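Putative branched-chain-amino-acid aminotransferase (Thermotoga maritima MSB8, PDB 3CSW) probably catalyses the pyridoxal-phosphate-dependent transfer of the amino group of leucine, isoleucine or valine to 2-oxoglutarate. Local coordinates at residues A[188-193]-A[206-211]. Sequence-based numbering, arbitrary orientation.
Sequences GKLITP and ENVIKL
L190 is the first residue of strand 189-193 to meet the helix. Its CB points toward helix 203-214, CG is anti to the backbone N (chi1 -177°), and CD2 continues the extended CA-CB-CG line, which brings this methyl to 4.3 Å from CG1 of V208. This is a loose methyl-to-methyl touch, and L190 also packs on F183 and V185 of the neighbouring strand 181-186. On the helix side V208 has a second apolar neighbour, F271 of helix 262-276. The V208 side chain lies about 8 Å from the bound pyridoxal phosphate, and the contact itself sits away from the cofactor pocket. Backbone hydrogen bonds from L190 to P218 and E220, and from T192 to E220 and R222, pair the strand in parallel with 219-222. Strand 189-193, helix 203-214 and strand 219-222 form a beta-alpha-beta unit, and the helix packs on one face of a mixed sheet. I191, next along, turns to the other face and packs on L184, R222 and V224. T192 swings back toward the helix. Its OG1 hydrogen-bonds to the carbonyl oxygen of V182, while CG2 meets CD1 of I209 at 4.1 Å. I209 does not aim its CB at the strand; CG1 lies anti to its own carbonyl carbon (chi1 -69°), and the extended chain beyond it carries CD1 in, the two side chains crossing at about a right angle. Both also touch E221 on strand 219-222. No hydrogen bond runs between residues 188-193 and 206-211, and all four touching side chains are buried. P193 ends the strand with its carbonyl oxygen hydrogen-bonded to NH2 of R205, near the start of the same helix.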
ATOM      1  N   GLY A 188     -19.968  23.872  10.714  1.00 37.48           N
ATOM      2  CA  GLY A 188     -20.106  23.866  12.155  1.00 37.45           C
ATOM      3  C   GLY A 188     -19.654  22.630  12.915  1.00 37.16           C
ATOM      4  O   GLY A 188     -19.733  22.629  14.147  1.00 36.66           O
ATOM      5  N   LYS A 189     -19.207  21.580  12.213  1.00 35.84           N
ATOM      6  CA  LYS A 189     -18.692  20.372  12.870  1.00 35.98           C
ATOM      7  C   LYS A 189     -17.162  20.418  12.993  1.00 33.81           C
ATOM      8  O   LYS A 189     -16.476  20.765  12.025  1.00 31.13           O
ATOM      9  CB  LYS A 189     -19.073  19.116  12.088  1.00 36.32           C
ATOM     10  CG  LYS A 189     -20.568  18.888  11.875  1.00 42.69           C
ATOM     11  CD  LYS A 189     -20.787  17.662  10.982  1.00 42.81           C
ATOM     12  N   LEU A 190     -16.643  20.060  14.172  1.00 31.55           N
ATOM     13  CA  LEU A 190     -15.210  19.936  14.398  1.00 30.35           C
ATOM     14  C   LEU A 190     -14.797  18.491  14.014  1.00 31.34           C
ATOM     15  O   LEU A 190     -15.332  17.523  14.546  1.00 31.73           O
ATOM     16  CB  LEU A 190     -14.842  20.253  15.862  1.00 30.55           C
ATOM     17  CG  LEU A 190     -13.342  20.224  16.189  1.00 31.18           C
ATOM     18  CD1 LEU A 190     -12.618  21.301  15.431  1.00 29.75           C
ATOM     19  CD2 LEU A 190     -13.077  20.335  17.680  1.00 26.06           C
ATOM     20  N   ILE A 191     -13.862  18.375  13.065  1.00 31.18           N
ATOM     21  CA  ILE A 191     -13.456  17.102  12.477  1.00 30.44           C
ATOM     22  C   ILE A 191     -11.943  16.926  12.650  1.00 29.48           C
ATOM     23  O   ILE A 191     -11.181  17.859  12.437  1.00 29.49           O
ATOM     24  CB  ILE A 191     -13.843  17.041  10.963  1.00 32.87           C
ATOM     25  CG1 ILE A 191     -15.362  17.210  10.772  1.00 30.59           C
ATOM     26  CG2 ILE A 191     -13.343  15.744  10.331  1.00 28.20           C
ATOM     27  CD1 ILE A 191     -15.744  17.711   9.395  1.00 31.25           C
ATOM     28  N   THR A 192     -11.521  15.741  13.097  1.00 29.56           N
ATOM     29  CA  THR A 192     -10.115  15.440  13.314  1.00 27.75           C
ATOM     30  C   THR A 192      -9.823  13.972  12.959  1.00 28.91           C
ATOM     31  O   THR A 192     -10.677  13.092  13.164  1.00 28.21           O
ATOM     32  CB  THR A 192      -9.662  15.769  14.768  1.00 29.99           C
ATOM     33  OG1 THR A 192      -8.232  15.888  14.835  1.00 29.27           O
ATOM     34  CG2 THR A 192     -10.138  14.737  15.761  1.00 25.15           C
ATOM     35  N   PRO A 193      -8.629  13.709  12.374  1.00 27.98           N
ATOM     36  CA  PRO A 193      -8.253  12.318  12.137  1.00 28.80           C
ATOM     37  C   PRO A 193      -8.375  11.406  13.375  1.00 28.80           C
ATOM     38  O   PRO A 193      -7.925  11.758  14.475  1.00 27.60           O
ATOM     39  CB  PRO A 193      -6.799  12.427  11.661  1.00 27.04           C
ATOM     40  CG  PRO A 193      -6.768  13.771  10.933  1.00 26.56           C
ATOM     41  CD  PRO A 193      -7.632  14.646  11.822  1.00 26.79           C
ATOM     42  N   GLU A 206      -6.639  15.710  22.658  1.00 26.50           N
ATOM     43  CA  GLU A 206      -7.566  15.092  23.574  1.00 31.60           C
ATOM     44  C   GLU A 206      -8.361  16.148  24.338  1.00 30.83           C
ATOM     45  O   GLU A 206      -9.586  16.066  24.399  1.00 29.94           O
ATOM     46  CB  GLU A 206      -6.744  14.208  24.522  1.00 32.66           C
ATOM     47  CG  GLU A 206      -7.416  13.513  25.691  1.00 42.74           C
ATOM     48  CD  GLU A 206      -6.324  13.026  26.695  1.00 44.84           C
ATOM     49  OE1 GLU A 206      -5.512  12.115  26.364  1.00 53.90           O
ATOM     50  OE2 GLU A 206      -6.236  13.617  27.786  1.00 56.85           O
ATOM     51  N   ASN A 207      -7.658  17.136  24.901  1.00 29.96           N
ATOM     52  CA  ASN A 207      -8.274  18.243  25.635  1.00 29.22           C
ATOM     53  C   ASN A 207      -9.200  19.100  24.799  1.00 31.14           C
ATOM     54  O   ASN A 207     -10.253  19.536  25.290  1.00 32.14           O
ATOM     55  CB  ASN A 207      -7.207  19.121  26.288  1.00 27.89           C
ATOM     56  CG  ASN A 207      -6.732  18.561  27.620  1.00 31.81           C
ATOM     57  OD1 ASN A 207      -7.506  18.453  28.573  1.00 39.50           O
ATOM     58  ND2 ASN A 207      -5.457  18.244  27.702  1.00 28.49           N
ATOM     59  N   VAL A 208      -8.817  19.334  23.539  1.00 32.00           N
ATOM     60  CA  VAL A 208      -9.634  20.124  22.614  1.00 30.03           C
ATOM     61  C   VAL A 208     -10.928  19.383  22.269  1.00 29.75           C
ATOM     62  O   VAL A 208     -11.968  20.012  22.186  1.00 29.46           O
ATOM     63  CB  VAL A 208      -8.836  20.520  21.344  1.00 30.54           C
ATOM     64  CG1 VAL A 208      -9.744  21.120  20.255  1.00 25.00           C
ATOM     65  CG2 VAL A 208      -7.703  21.503  21.742  1.00 27.30           C
ATOM     66  N   ILE A 209     -10.863  18.062  22.095  1.00 29.19           N
ATOM     67  CA  ILE A 209     -12.063  17.238  21.834  1.00 30.23           C
ATOM     68  C   ILE A 209     -13.050  17.347  23.007  1.00 32.19           C
ATOM     69  O   ILE A 209     -14.272  17.563  22.812  1.00 33.91           O
ATOM     70  CB  ILE A 209     -11.692  15.752  21.521  1.00 29.77           C
ATOM     71  CG1 ILE A 209     -10.989  15.670  20.162  1.00 31.47           C
ATOM     72  CG2 ILE A 209     -12.941  14.835  21.504  1.00 26.63           C
ATOM     73  CD1 ILE A 209     -10.324  14.341  19.859  1.00 27.27           C
ATOM     74  N   LYS A 210     -12.520  17.247  24.228  1.00 33.10           N
ATOM     75  CA  LYS A 210     -13.334  17.410  25.435  1.00 30.81           C
ATOM     76  C   LYS A 210     -13.891  18.820  25.573  1.00 29.04           C
ATOM     77  O   LYS A 210     -15.034  19.001  26.000  1.00 31.72           O
ATOM     78  CB  LYS A 210     -12.531  17.032  26.683  1.00 31.85           C
ATOM     79  CG  LYS A 210     -12.128  15.583  26.681  1.00 32.65           C
ATOM     80  CD  LYS A 210     -11.509  15.152  27.993  1.00 40.02           C
ATOM     81  CE  LYS A 210     -10.732  13.837  27.798  1.00 40.52           C
ATOM     82  NZ  LYS A 210     -10.773  12.947  28.984  1.00 45.99           N
ATOM     83  N   LEU A 211     -13.083  19.818  25.257  1.00 27.76           N
ATOM     84  CA  LEU A 211     -13.544  21.205  25.283  1.00 27.94           C
ATOM     85  C   LEU A 211     -14.647  21.414  24.257  1.00 28.69           C
ATOM     86  O   LEU A 211     -15.657  22.068  24.547  1.00 30.35           O
ATOM     87  CB  LEU A 211     -12.397  22.179  25.008  1.00 27.71           C
ATOM     88  CG  LEU A 211     -12.735  23.661  24.848  1.00 31.88           C
ATOM     89  CD1 LEU A 211     -13.335  24.232  26.119  1.00 31.89           C
ATOM     90  CD2 LEU A 211     -11.491  24.421  24.450  1.00 30.70           C
TER